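Local coordinates for protein 3-hydroxyacyl-thioester dehydratase X (Mycobacterium tuberculosis, PDB 4OOB) that catalyses the reversible hydration of trans-2-enoyl-CoA to (3R)-3-hydroxyacyl-CoA in fatty acid metabolism, preferring C8 to C12 acyl chains, at residues A[11-17]-A[86-92]; A[98-103]-A[131-137]; A[186-191]-A[221-225]. One frame throughout, in Å; residues are numbered along the deposited sequence.

How the contacts relate
All three contacts tie non-adjacent parts of the chain together, each in its own chemistry. Contact 1 pairs the outermost strand 12-18 with strand 86-99 by a row of apolar side chains and a ladder of backbone hydrogen bonds broken by a beta bulge; it is partly buried. Contact 2 takes up the far end of the same strand 86-99, with nearest atoms about 13 Å from contact 1, but lies at the surface and is mostly polar, side-chain hydroxyls and a carboxylate doing the gripping. Contact 3, on the opposite side of the chain's centre from contact 1, is buried and joins two loops of the MaoC-like region through two backbone bonds, a bridging water and packed aliphatic groups.

Contact 1: residues A[11-17]-A[86-92]; sequences TVTVEEL and AVGVRVR
With CG turned anti to the backbone N (chi1 -166°), L17 lays CD2 against V89 CG2 at 4.1 Å, while its CB meets CG2 of V87. V14 and V89 both hold CG1 anti to N, and their CB atoms face each other 4.0 Å apart. Along the same face V12 CG1 and V91 CG2 lie at a looser 4.4 Å. Helix 43-57 packs on this row, S51, S54, L47 and L55 touching V14, V12, L17 and V91: the hot-dog arrangement of a helix lying against a curved antiparallel sheet. The strands run almost exactly antiparallel (175°). V12-V91 and V14-V89 are hydrogen-bonded pairs, V14 N to V89 O being 2.8 Å. A beta bulge at E15 and E16 then shifts the register by one, so that L17 pairs with V87. In this last pair the donors tilt out of the carbonyl planes, although V87 N still reaches L17 O at 2.7 Å. On the other face T13 OG1 sits 4.0 Å from R90 CG, which also meets T11 CG2. E16 CG lies 3.7 Å from A86 CB.

Contact 2: residues A[98-103]-A[131-137]; sequences EHRRGL and TSLSGEP
This is a polar surface contact, in which the turn linking strands 86-99 and 102-113 is gripped by the loop that follows strand 116-128. T131 to S134 form a type I beta turn, and three hydroxyls of that turn face the hairpin end. T131 OG1, between its backbone N and carbonyl carbon (chi1 74°), donates to H99 O at 2.6 Å, standing 33° out of the carbonyl plane. The same oxygen accepts from L133 N, which makes an ST turn and leaves OG1 held by one bond on each chain segment. T131 CG2 rests 3.3 Å from G102 O. E98 reaches along T131 in the opposite sense and ends at S132 with both carboxylate oxygens: OE1 takes the S132 OG proton on its syn side at 2.6 Å, whereas OE2 receives S132 N from above the carboxylate plane at 3.1 Å. L133 CD2 lies against the backbone of E98, 3.6 Å from E98 O. Beyond the turn R100 extends from CG to NE, passing L133 O, and NE gives a hydrogen bond to E136 O at 2.6 Å, with that oxygen in the guanidinium plane. S134 OG lies 2.7 Å from R100 O and accepts from T131 N. K138 also touches the R100 side chain. With two donors from S132 the E98 carboxylate is probably stabilised in its charged form, while R100 meets a backbone carbonyl here, its NE remaining 6.0 Å from E136 OE2.

Contact 3: residues A[186-191]-A[221-225]; sequences FPTVIA and PVLLP
I190 CG2, anti to the carbonyl carbon, comes within 3.5 Å of L223 CD2, the two side chains meeting at a slant. Both residues belong to the MaoC-like region of this hot-dog protein, where the loop between helices 178-183 and 193-199 meets the loop between strands 212-218 and 226-234. The other methyl of L223, CD1, meets P187 CG at 4.0 Å, its side chain lying nearly at right angles to the proline. Thus L223, whose CB starts out away from the opposite loop, still sets one methyl against P187 and the other against I190. Within loop 186-191, I190 holds CD1 over the centre of the F186 ring, 3.7 Å above its plane, and F186 CE1 approaches P221 CB. On the far side of the backbone bridge A191 CB meets both V222 CG1 and L224 CD2, at 3.8 and 3.9 Å. L224 CD1 touches V189 CG2 as well, and I156, P158 and I161 pack round L224 to join the strand 152-156 and helix 158-167 to this cluster. One backbone bridge, I190 opposite L223, holds the loops together: A191 N donates to V222 O, and L224 N reaches V189 O at a longer 3.3 Å. V189 O also accepts from T188 OG1 of its own loop, so two donors share it. A water accepts from V222 N and donates to A191 O, each at 2.9 Å.

Contact 1: residues A[11-17]-A[86-92]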
ATOM      1  N   THR A  11      -5.029 -16.524 -12.565  1.00 41.27           N
ATOM      2  CA  THR A  11      -3.564 -16.573 -12.206  1.00 43.27           C
ATOM      3  C   THR A  11      -2.628 -15.931 -13.248  1.00 39.54           C
ATOM      4  O   THR A  11      -2.739 -16.213 -14.412  1.00 34.80           O
ATOM      5  CB  THR A  11      -3.118 -18.027 -11.897  1.00 44.68           C
ATOM      6  OG1 THR A  11      -3.692 -18.412 -10.639  1.00 46.18           O
ATOM      7  CG2 THR A  11      -1.596 -18.157 -11.787  1.00 44.86           C
ATOM      8  N   VAL A  12      -1.719 -15.050 -12.811  1.00 37.08           N
ATOM      9  CA  VAL A  12      -0.604 -14.568 -13.657  1.00 34.66           C
ATOM     10  C   VAL A  12       0.722 -15.024 -13.061  1.00 33.84           C
ATOM     11  O   VAL A  12       0.870 -15.101 -11.853  1.00 33.57           O
ATOM     12  CB  VAL A  12      -0.586 -13.027 -13.794  1.00 36.00           C
ATOM     13  CG1 VAL A  12       0.803 -12.435 -13.561  1.00 35.59           C
ATOM     14  CG2 VAL A  12      -1.141 -12.581 -15.150  1.00 36.59           C
ATOM     15  N   THR A  13       1.703 -15.259 -13.925  1.00 32.54           N
ATOM     16  CA  THR A  13       2.954 -15.893 -13.542  1.00 34.00           C
ATOM     17  C   THR A  13       4.102 -15.130 -14.184  1.00 34.16           C
ATOM     18  O   THR A  13       4.045 -14.817 -15.374  1.00 36.34           O
ATOM     19  CB  THR A  13       2.917 -17.346 -14.005  1.00 32.59           C
ATOM     20  OG1 THR A  13       2.504 -18.162 -12.915  1.00 32.01           O
ATOM     21  CG2 THR A  13       4.241 -17.788 -14.503  1.00 36.47           C
ATOM     22  N   VAL A  14       5.117 -14.788 -13.410  1.00 32.63           N
ATOM     23  CA  VAL A  14       6.291 -14.137 -13.989  1.00 34.17           C
ATOM     24  C   VAL A  14       7.519 -14.874 -13.501  1.00 34.35           C
ATOM     25  O   VAL A  14       7.818 -14.879 -12.320  1.00 30.32           O
ATOM     26  CB  VAL A  14       6.419 -12.640 -13.625  1.00 33.98           C
ATOM     27  CG1 VAL A  14       7.601 -12.020 -14.380  1.00 33.18           C
ATOM     28  CG2 VAL A  14       5.098 -11.894 -13.860  1.00 32.97           C
ATOM     29  N   GLU A  15       8.210 -15.495 -14.451  1.00 41.36           N
ATOM     30  CA  GLU A  15       9.300 -16.433 -14.189  1.00 44.78           C
ATOM     31  C   GLU A  15      10.412 -15.856 -13.373  1.00 41.64           C
ATOM     32  O   GLU A  15      10.828 -16.432 -12.377  1.00 42.20           O
ATOM     33  CB  GLU A  15       9.912 -16.923 -15.511  1.00 48.66           C
ATOM     34  CG  GLU A  15       9.217 -18.138 -16.067  1.00 54.38           C
ATOM     35  CD  GLU A  15       9.398 -19.311 -15.143  1.00 58.34           C
ATOM     36  OE1 GLU A  15       8.390 -19.764 -14.549  1.00 60.50           O
ATOM     37  OE2 GLU A  15      10.565 -19.738 -14.992  1.00 63.32           O
ATOM     38  N   GLU A  16      10.955 -14.760 -13.853  1.00 42.21           N
ATOM     39  CA  GLU A  16      12.145 -14.217 -13.239  1.00 46.78           C
ATOM     40  C   GLU A  16      12.084 -12.747 -13.510  1.00 48.38           C
ATOM     41  O   GLU A  16      12.139 -12.314 -14.664  1.00 57.66           O
ATOM     42  CB  GLU A  16      13.433 -14.841 -13.808  1.00 48.90           C
ATOM     43  CG  GLU A  16      14.713 -14.156 -13.327  1.00 49.20           C
ATOM     44  CD  GLU A  16      15.927 -15.076 -13.280  1.00 53.16           C
ATOM     45  OE1 GLU A  16      15.821 -16.151 -12.659  1.00 52.66           O
ATOM     46  OE2 GLU A  16      17.004 -14.714 -13.832  1.00 55.07           O
ATOM     47  N   LEU A  17      11.913 -11.993 -12.435  1.00 45.05           N
ATOM     48  CA  LEU A  17      11.764 -10.563 -12.502  1.00 41.55           C
ATOM     49  C   LEU A  17      13.002  -9.993 -11.815  1.00 40.59           C
ATOM     50  O   LEU A  17      13.243 -10.279 -10.621  1.00 34.40           O
ATOM     51  CB  LEU A  17      10.466 -10.147 -11.795  1.00 41.48           C
ATOM     52  CG  LEU A  17       9.968  -8.736 -12.050  1.00 39.93           C
ATOM     53  CD1 LEU A  17       9.453  -8.628 -13.474  1.00 41.87           C
ATOM     54  CD2 LEU A  17       8.902  -8.364 -11.052  1.00 38.37           C
ATOM     55  N   ALA A  86      16.763 -11.827  -8.111  1.00 31.25           N
ATOM     56  CA  ALA A  86      15.712 -11.801  -9.130  1.00 31.17           C
ATOM     57  C   ALA A  86      14.544 -12.573  -8.483  1.00 29.57           C
ATOM     58  O   ALA A  86      14.804 -13.406  -7.592  1.00 30.49           O
ATOM     59  CB  ALA A  86      16.199 -12.480 -10.404  1.00 30.82           C
ATOM     60  N   VAL A  87      13.286 -12.308  -8.869  1.00 27.24           N
ATOM     61  CA  VAL A  87      12.135 -12.938  -8.163  1.00 24.26           C
ATOM     62  C   VAL A  87      11.108 -13.654  -9.025  1.00 23.92           C
ATOM     63  O   VAL A  87      10.824 -13.229 -10.130  1.00 25.90           O
ATOM     64  CB  VAL A  87      11.367 -11.934  -7.252  1.00 22.59           C
ATOM     65  CG1 VAL A  87      12.236 -11.447  -6.127  1.00 20.89           C
ATOM     66  CG2 VAL A  87      10.777 -10.780  -8.025  1.00 21.60           C
ATOM     67  N   GLY A  88      10.560 -14.756  -8.514  1.00 22.92           N
ATOM     68  CA  GLY A  88       9.412 -15.406  -9.160  1.00 23.16           C
ATOM     69  C   GLY A  88       8.178 -14.696  -8.635  1.00 22.37           C
ATOM     70  O   GLY A  88       8.106 -14.357  -7.469  1.00 21.65           O
ATOM     71  N   VAL A  89       7.208 -14.450  -9.489  1.00 23.44           N
ATOM     72  CA  VAL A  89       5.984 -13.782  -9.077  1.00 22.81           C
ATOM     73  C   VAL A  89       4.778 -14.583  -9.543  1.00 22.85           C
ATOM     74  O   VAL A  89       4.656 -14.950 -10.694  1.00 22.48           O
ATOM     75  CB  VAL A  89       5.926 -12.351  -9.664  1.00 22.55           C
ATOM     76  CG1 VAL A  89       4.670 -11.623  -9.244  1.00 21.75           C
ATOM     77  CG2 VAL A  89       7.129 -11.554  -9.230  1.00 22.68           C
ATOM     78  N   ARG A  90       3.862 -14.839  -8.633  1.00 24.38           N
ATOM     79  CA  ARG A  90       2.575 -15.391  -8.995  1.00 25.54           C
ATOM     80  C   ARG A  90       1.499 -14.566  -8.307  1.00 22.63           C
ATOM     81  O   ARG A  90       1.612 -14.322  -7.131  1.00 21.09           O
ATOM     82  CB  ARG A  90       2.457 -16.855  -8.561  1.00 27.86           C
ATOM     83  CG  ARG A  90       1.223 -17.583  -9.127  1.00 31.67           C
ATOM     84  CD  ARG A  90       0.964 -18.915  -8.410  1.00 35.06           C
ATOM     85  NE  ARG A  90       2.178 -19.185  -7.659  1.00 40.73           N
ATOM     86  CZ  ARG A  90       2.291 -19.366  -6.341  1.00 40.61           C
ATOM     87  NH1 ARG A  90       1.204 -19.494  -5.538  1.00 39.25           N
ATOM     88  NH2 ARG A  90       3.545 -19.487  -5.853  1.00 36.53           N
ATOM     89  N   VAL A  91       0.446 -14.214  -9.041  1.00 21.61           N
ATOM     90  CA  VAL A  91      -0.667 -13.390  -8.535  1.00 21.47           C
ATOM     91  C   VAL A  91      -1.999 -14.067  -8.775  1.00 21.44           C
ATOM     92  O   VAL A  91      -2.215 -14.652  -9.842  1.00 22.05           O
ATOM     93  CB  VAL A  91      -0.796 -12.067  -9.310  1.00 21.93           C
ATOM     94  CG1 VAL A  91      -1.914 -11.202  -8.719  1.00 22.10           C
ATOM     95  CG2 VAL A  91       0.524 -11.317  -9.356  1.00 22.48           C
ATOM     96  N   ARG A  92      -2.929 -13.958  -7.837  1.00 22.05           N
ATOM     97  CA  ARG A  92      -4.306 -14.306  -8.163  1.00 23.41           C
ATOM     98  C   ARG A  92      -5.342 -13.438  -7.487  1.00 22.00           C
ATOM     99  O   ARG A  92      -5.073 -12.798  -6.451  1.00 22.05           O
ATOM    100  CB  ARG A  92      -4.567 -15.799  -7.957  1.00 27.16           C
ATOM    101  CG  ARG A  92      -4.469 -16.270  -6.525  1.00 31.05           C
ATOM    102  CD  ARG A  92      -5.820 -16.573  -5.882  1.00 33.88           C
ATOM    103  NE  ARG A  92      -5.935 -17.990  -5.587  1.00 36.98           N
ATOM    104  CZ  ARG A  92      -7.051 -18.664  -5.300  1.00 40.59           C
ATOM    105  NH1 ARG A  92      -8.251 -18.087  -5.239  1.00 39.55           N
ATOM    106  NH2 ARG A  92      -6.934 -19.966  -5.070  1.00 43.30           N
TER

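Contact 2: residues A[98-103]-A[131-137]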
ATOM      1  N   GLU A  98     -19.460  -7.809  -2.148  1.00 18.33           N
ATOM      2  CA  GLU A  98     -20.164  -6.568  -2.196  1.00 19.24           C
ATOM      3  C   GLU A  98     -19.850  -5.765  -0.980  1.00 18.76           C
ATOM      4  O   GLU A  98     -19.599  -6.294   0.061  1.00 21.55           O
ATOM      5  CB  GLU A  98     -21.675  -6.811  -2.288  1.00 20.61           C
ATOM      6  CG  GLU A  98     -22.242  -6.912  -3.704  1.00 21.82           C
ATOM      7  CD  GLU A  98     -23.765  -6.831  -3.701  1.00 22.75           C
ATOM      8  OE1 GLU A  98     -24.375  -7.214  -2.722  1.00 21.78           O
ATOM      9  OE2 GLU A  98     -24.366  -6.383  -4.691  1.00 26.81           O
ATOM     10  N   HIS A  99     -19.837  -4.468  -1.138  1.00 18.48           N
ATOM     11  CA  HIS A  99     -19.614  -3.529  -0.073  1.00 17.99           C
ATOM     12  C   HIS A  99     -20.606  -2.391  -0.406  1.00 18.12           C
ATOM     13  O   HIS A  99     -21.164  -2.345  -1.481  1.00 18.72           O
ATOM     14  CB  HIS A  99     -18.154  -3.112  -0.082  1.00 17.41           C
ATOM     15  CG  HIS A  99     -17.812  -2.020   0.872  1.00 17.66           C
ATOM     16  ND1 HIS A  99     -17.057  -2.235   2.008  1.00 19.14           N
ATOM     17  CD2 HIS A  99     -18.085  -0.699   0.853  1.00 17.71           C
ATOM     18  CE1 HIS A  99     -16.886  -1.098   2.658  1.00 18.63           C
ATOM     19  NE2 HIS A  99     -17.510  -0.149   1.980  1.00 19.33           N
ATOM     20  N   ARG A 100     -20.876  -1.539   0.547  1.00 19.15           N
ATOM     21  CA  ARG A 100     -21.786  -0.438   0.384  1.00 20.73           C
ATOM     22  C   ARG A 100     -21.397   0.536  -0.788  1.00 20.51           C
ATOM     23  O   ARG A 100     -22.272   1.189  -1.412  1.00 19.55           O
ATOM     24  CB  ARG A 100     -21.805   0.309   1.711  1.00 22.18           C
ATOM     25  CG  ARG A 100     -22.769   1.486   1.782  1.00 24.87           C
ATOM     26  CD  ARG A 100     -22.666   2.133   3.155  1.00 27.49           C
ATOM     27  NE  ARG A 100     -23.368   3.405   3.200  1.00 30.17           N
ATOM     28  CZ  ARG A 100     -22.826   4.593   2.978  1.00 31.08           C
ATOM     29  NH1 ARG A 100     -21.523   4.751   2.702  1.00 32.56           N
ATOM     30  NH2 ARG A 100     -23.620   5.644   3.031  1.00 33.65           N
ATOM     31  N   ARG A 101     -20.095   0.620  -1.062  1.00 19.29           N
ATOM     32  CA  ARG A 101     -19.534   1.600  -1.935  1.00 18.52           C
ATOM     33  C   ARG A 101     -18.885   0.947  -3.120  1.00 17.21           C
ATOM     34  O   ARG A 101     -18.325   1.628  -3.973  1.00 15.42           O
ATOM     35  CB  ARG A 101     -18.566   2.498  -1.148  1.00 20.71           C
ATOM     36  CG  ARG A 101     -19.343   3.564  -0.393  1.00 23.51           C
ATOM     37  CD  ARG A 101     -18.585   4.297   0.678  1.00 26.37           C
ATOM     38  NE  ARG A 101     -17.281   4.718   0.256  1.00 28.23           N
ATOM     39  CZ  ARG A 101     -16.130   4.413   0.866  1.00 29.03           C
ATOM     40  NH1 ARG A 101     -16.105   3.694   1.985  1.00 29.32           N
ATOM     41  NH2 ARG A 101     -14.987   4.883   0.360  1.00 26.74           N
ATOM     42  N   GLY A 102     -18.975  -0.374  -3.184  1.00 17.09           N
ATOM     43  CA  GLY A 102     -18.571  -1.103  -4.381  1.00 17.86           C
ATOM     44  C   GLY A 102     -18.269  -2.561  -4.162  1.00 18.30           C
ATOM     45  O   GLY A 102     -18.833  -3.193  -3.258  1.00 19.87           O
ATOM     46  N   LEU A 103     -17.347  -3.069  -4.966  1.00 18.18           N
ATOM     47  CA  LEU A 103     -17.000  -4.464  -5.026  1.00 18.35           C
ATOM     48  C   LEU A 103     -15.523  -4.592  -4.606  1.00 17.61           C
ATOM     49  O   LEU A 103     -14.636  -3.979  -5.190  1.00 15.73           O
ATOM     50  CB  LEU A 103     -17.234  -4.993  -6.433  1.00 19.83           C
ATOM     51  CG  LEU A 103     -18.342  -5.993  -6.822  1.00 23.38           C
ATOM     52  CD1 LEU A 103     -19.541  -6.090  -5.872  1.00 24.51           C
ATOM     53  CD2 LEU A 103     -18.810  -5.800  -8.253  1.00 22.37           C
ATOM     54  N   THR A 131     -23.950  -1.166  -5.319  1.00 17.62           N
ATOM     55  CA  THR A 131     -24.277  -2.578  -5.091  1.00 16.92           C
ATOM     56  C   THR A 131     -25.620  -2.679  -4.352  1.00 17.31           C
ATOM     57  O   THR A 131     -26.128  -1.678  -3.854  1.00 16.94           O
ATOM     58  CB  THR A 131     -23.214  -3.232  -4.194  1.00 16.24           C
ATOM     59  OG1 THR A 131     -23.381  -2.796  -2.830  1.00 15.83           O
ATOM     60  CG2 THR A 131     -21.791  -2.884  -4.680  1.00 15.42           C
ATOM     61  N   SER A 132     -26.132  -3.895  -4.196  1.00 17.71           N
ATOM     62  CA  SER A 132     -27.307  -4.139  -3.347  1.00 19.15           C
ATOM     63  C   SER A 132     -27.105  -3.794  -1.866  1.00 20.10           C
ATOM     64  O   SER A 132     -28.014  -3.994  -1.098  1.00 21.72           O
ATOM     65  CB  SER A 132     -27.677  -5.617  -3.392  1.00 19.49           C
ATOM     66  OG  SER A 132     -26.793  -6.363  -2.542  1.00 19.50           O
ATOM     67  N   LEU A 133     -25.916  -3.348  -1.447  1.00 20.33           N
ATOM     68  CA  LEU A 133     -25.675  -2.952  -0.062  1.00 20.61           C
ATOM     69  C   LEU A 133     -25.621  -1.426   0.037  1.00 20.70           C
ATOM     70  O   LEU A 133     -25.402  -0.888   1.115  1.00 19.63           O
ATOM     71  CB  LEU A 133     -24.335  -3.566   0.446  1.00 20.99           C
ATOM     72  CG  LEU A 133     -24.249  -4.789   1.352  1.00 22.54           C
ATOM     73  CD1 LEU A 133     -25.308  -5.839   1.024  1.00 23.45           C
ATOM     74  CD2 LEU A 133     -22.851  -5.421   1.336  1.00 22.37           C
ATOM     75  N   SER A 134     -25.823  -0.731  -1.080  1.00 21.22           N
ATOM     76  CA  SER A 134     -25.612   0.703  -1.122  1.00 23.26           C
ATOM     77  C   SER A 134     -26.721   1.493  -0.405  1.00 28.15           C
ATOM     78  O   SER A 134     -26.479   2.602   0.103  1.00 27.81           O
ATOM     79  CB  SER A 134     -25.426   1.186  -2.565  1.00 22.64           C
ATOM     80  OG  SER A 134     -24.234   0.638  -3.156  1.00 22.24           O
ATOM     81  N   GLY A 135     -27.930   0.937  -0.378  1.00 33.56           N
ATOM     82  CA  GLY A 135     -28.987   1.428   0.525  1.00 38.89           C
ATOM     83  C   GLY A 135     -28.640   0.761   1.842  1.00 46.50           C
ATOM     84  O   GLY A 135     -28.761  -0.473   1.967  1.00 54.07           O
ATOM     85  N   GLU A 136     -28.142   1.546   2.794  1.00 43.84           N
ATOM     86  CA  GLU A 136     -27.593   1.023   4.022  1.00 42.48           C
ATOM     87  C   GLU A 136     -26.601   2.016   4.530  1.00 41.06           C
ATOM     88  O   GLU A 136     -25.774   2.513   3.763  1.00 39.38           O
ATOM     89  CB  GLU A 136     -26.894  -0.298   3.824  1.00 45.87           C
ATOM     90  CG  GLU A 136     -25.816  -0.628   4.840  1.00 48.16           C
ATOM     91  CD  GLU A 136     -25.347  -2.052   4.664  1.00 55.38           C
ATOM     92  OE1 GLU A 136     -26.241  -2.898   4.442  1.00 62.51           O
ATOM     93  OE2 GLU A 136     -24.113  -2.324   4.721  1.00 54.14           O
ATOM     94  N   PRO A 137     -26.672   2.295   5.839  1.00 40.64           N
ATOM     95  CA  PRO A 137     -26.088   3.518   6.357  1.00 39.69           C
ATOM     96  C   PRO A 137     -24.602   3.460   6.514  1.00 37.43           C
ATOM     97  O   PRO A 137     -24.019   2.385   6.676  1.00 37.94           O
ATOM     98  CB  PRO A 137     -26.773   3.678   7.729  1.00 40.25           C
ATOM     99  CG  PRO A 137     -27.130   2.282   8.140  1.00 40.30           C
ATOM    100  CD  PRO A 137     -27.499   1.601   6.859  1.00 40.59           C
TER

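Contact 3: residues A[186-191]-A[221-225]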
ATOM      1  N   PHE A 186     -13.763  12.541  -4.954  1.00 17.76           N
ATOM      2  CA  PHE A 186     -12.809  13.134  -4.040  1.00 16.97           C
ATOM      3  C   PHE A 186     -12.643  14.588  -4.323  1.00 17.99           C
ATOM      4  O   PHE A 186     -12.462  14.945  -5.468  1.00 17.77           O
ATOM      5  CB  PHE A 186     -11.453  12.480  -4.219  1.00 16.43           C
ATOM      6  CG  PHE A 186     -11.453  11.023  -3.858  1.00 16.47           C
ATOM      7  CD1 PHE A 186     -11.602  10.640  -2.541  1.00 16.19           C
ATOM      8  CD2 PHE A 186     -11.372  10.045  -4.841  1.00 15.55           C
ATOM      9  CE1 PHE A 186     -11.614   9.301  -2.204  1.00 16.53           C
ATOM     10  CE2 PHE A 186     -11.376   8.727  -4.513  1.00 15.62           C
ATOM     11  CZ  PHE A 186     -11.508   8.338  -3.190  1.00 15.75           C
ATOM     12  N   PRO A 187     -12.592  15.423  -3.275  1.00 18.75           N
ATOM     13  CA  PRO A 187     -12.518  16.872  -3.527  1.00 19.64           C
ATOM     14  C   PRO A 187     -11.161  17.388  -3.924  1.00 20.73           C
ATOM     15  O   PRO A 187     -11.079  18.498  -4.394  1.00 21.55           O
ATOM     16  CB  PRO A 187     -12.953  17.486  -2.193  1.00 19.48           C
ATOM     17  CG  PRO A 187     -12.589  16.443  -1.169  1.00 19.52           C
ATOM     18  CD  PRO A 187     -12.843  15.117  -1.850  1.00 19.05           C
ATOM     19  N   THR A 188     -10.088  16.641  -3.678  1.00 21.84           N
ATOM     20  CA  THR A 188      -8.780  16.961  -4.236  1.00 22.24           C
ATOM     21  C   THR A 188      -8.122  15.639  -4.569  1.00 21.13           C
ATOM     22  O   THR A 188      -8.681  14.562  -4.286  1.00 20.67           O
ATOM     23  CB  THR A 188      -7.868  17.713  -3.223  1.00 24.24           C
ATOM     24  OG1 THR A 188      -7.393  16.810  -2.199  1.00 26.16           O
ATOM     25  CG2 THR A 188      -8.579  18.767  -2.561  1.00 24.91           C
ATOM     26  N   VAL A 189      -6.917  15.720  -5.115  1.00 20.02           N
ATOM     27  CA  VAL A 189      -6.067  14.542  -5.335  1.00 18.92           C
ATOM     28  C   VAL A 189      -5.743  13.900  -3.994  1.00 18.18           C
ATOM     29  O   VAL A 189      -5.752  14.587  -2.991  1.00 18.21           O
ATOM     30  CB  VAL A 189      -4.790  14.959  -6.056  1.00 19.20           C
ATOM     31  CG1 VAL A 189      -5.138  15.298  -7.494  1.00 19.65           C
ATOM     32  CG2 VAL A 189      -4.147  16.189  -5.381  1.00 19.04           C
ATOM     33  N   ILE A 190      -5.521  12.584  -3.951  1.00 17.31           N
ATOM     34  CA  ILE A 190      -5.308  11.897  -2.682  1.00 16.17           C
ATOM     35  C   ILE A 190      -4.033  11.067  -2.759  1.00 14.38           C
ATOM     36  O   ILE A 190      -3.660  10.683  -3.829  1.00 13.40           O
ATOM     37  CB  ILE A 190      -6.525  11.014  -2.279  1.00 17.40           C
ATOM     38  CG1 ILE A 190      -6.613   9.824  -3.200  1.00 17.23           C
ATOM     39  CG2 ILE A 190      -7.807  11.853  -2.257  1.00 18.64           C
ATOM     40  CD1 ILE A 190      -7.802   8.903  -3.072  1.00 17.58           C
ATOM     41  N   ALA A 191      -3.372  10.827  -1.617  1.00 13.30           N
ATOM     42  CA  ALA A 191      -2.190   9.971  -1.566  1.00 12.91           C
ATOM     43  C   ALA A 191      -2.587   8.544  -1.851  1.00 12.19           C
ATOM     44  O   ALA A 191      -3.648   8.119  -1.452  1.00 11.19           O
ATOM     45  CB  ALA A 191      -1.526  10.022  -0.195  1.00 12.33           C
ATOM     46  N   PRO A 221      -9.409   8.954   3.384  1.00 19.03           N
ATOM     47  CA  PRO A 221      -8.477   9.257   2.322  1.00 18.65           C
ATOM     48  C   PRO A 221      -7.557  10.396   2.717  1.00 18.03           C
ATOM     49  O   PRO A 221      -7.913  11.219   3.526  1.00 18.50           O
ATOM     50  CB  PRO A 221      -9.389   9.628   1.146  1.00 20.09           C
ATOM     51  CG  PRO A 221     -10.667  10.102   1.782  1.00 21.43           C
ATOM     52  CD  PRO A 221     -10.811   9.156   2.945  1.00 20.96           C
ATOM     53  N   VAL A 222      -6.339  10.381   2.230  1.00 17.48           N
ATOM     54  CA  VAL A 222      -5.375  11.357   2.642  1.00 18.04           C
ATOM     55  C   VAL A 222      -5.422  12.430   1.594  1.00 18.67           C
ATOM     56  O   VAL A 222      -4.826  12.257   0.479  1.00 17.30           O
ATOM     57  CB  VAL A 222      -4.011  10.692   2.763  1.00 18.98           C
ATOM     58  CG1 VAL A 222      -2.893  11.725   2.945  1.00 19.21           C
ATOM     59  CG2 VAL A 222      -4.051   9.688   3.940  1.00 19.23           C
ATOM     60  N   LEU A 223      -6.226  13.477   1.881  1.00 18.54           N
ATOM     61  CA  LEU A 223      -6.418  14.588   0.943  1.00 19.26           C
ATOM     62  C   LEU A 223      -5.218  15.446   0.982  1.00 19.15           C
ATOM     63  O   LEU A 223      -4.710  15.690   2.042  1.00 19.42           O
ATOM     64  CB  LEU A 223      -7.605  15.454   1.290  1.00 21.55           C
ATOM     65  CG  LEU A 223      -8.969  14.771   1.313  1.00 22.83           C
ATOM     66  CD1 LEU A 223      -9.966  15.862   1.770  1.00 23.36           C
ATOM     67  CD2 LEU A 223      -9.316  14.182  -0.045  1.00 22.17           C
ATOM     68  N   LEU A 224      -4.728  15.874  -0.179  1.00 19.16           N
ATOM     69  CA  LEU A 224      -3.416  16.551  -0.255  1.00 19.20           C
ATOM     70  C   LEU A 224      -3.651  18.064  -0.472  1.00 19.45           C
ATOM     71  O   LEU A 224      -4.659  18.435  -1.069  1.00 20.18           O
ATOM     72  CB  LEU A 224      -2.566  15.961  -1.387  1.00 18.46           C
ATOM     73  CG  LEU A 224      -2.398  14.436  -1.504  1.00 17.16           C
ATOM     74  CD1 LEU A 224      -1.617  14.088  -2.759  1.00 16.61           C
ATOM     75  CD2 LEU A 224      -1.645  13.873  -0.294  1.00 18.37           C
ATOM     76  N   PRO A 225      -2.755  18.926   0.045  1.00 19.82           N
ATOM     77  CA  PRO A 225      -1.638  18.596   0.965  1.00 20.00           C
ATOM     78  C   PRO A 225      -2.153  18.093   2.329  1.00 20.24           C
ATOM     79  O   PRO A 225      -3.188  18.528   2.804  1.00 20.61           O
ATOM     80  CB  PRO A 225      -0.934  19.955   1.165  1.00 21.20           C
ATOM     81  CG  PRO A 225      -2.010  20.985   0.858  1.00 20.77           C
ATOM     82  CD  PRO A 225      -2.769  20.365  -0.282  1.00 20.16           C
TER
HETATM   83  O   HOH W   1      -5.814   8.235   0.415  1.00 11.43           O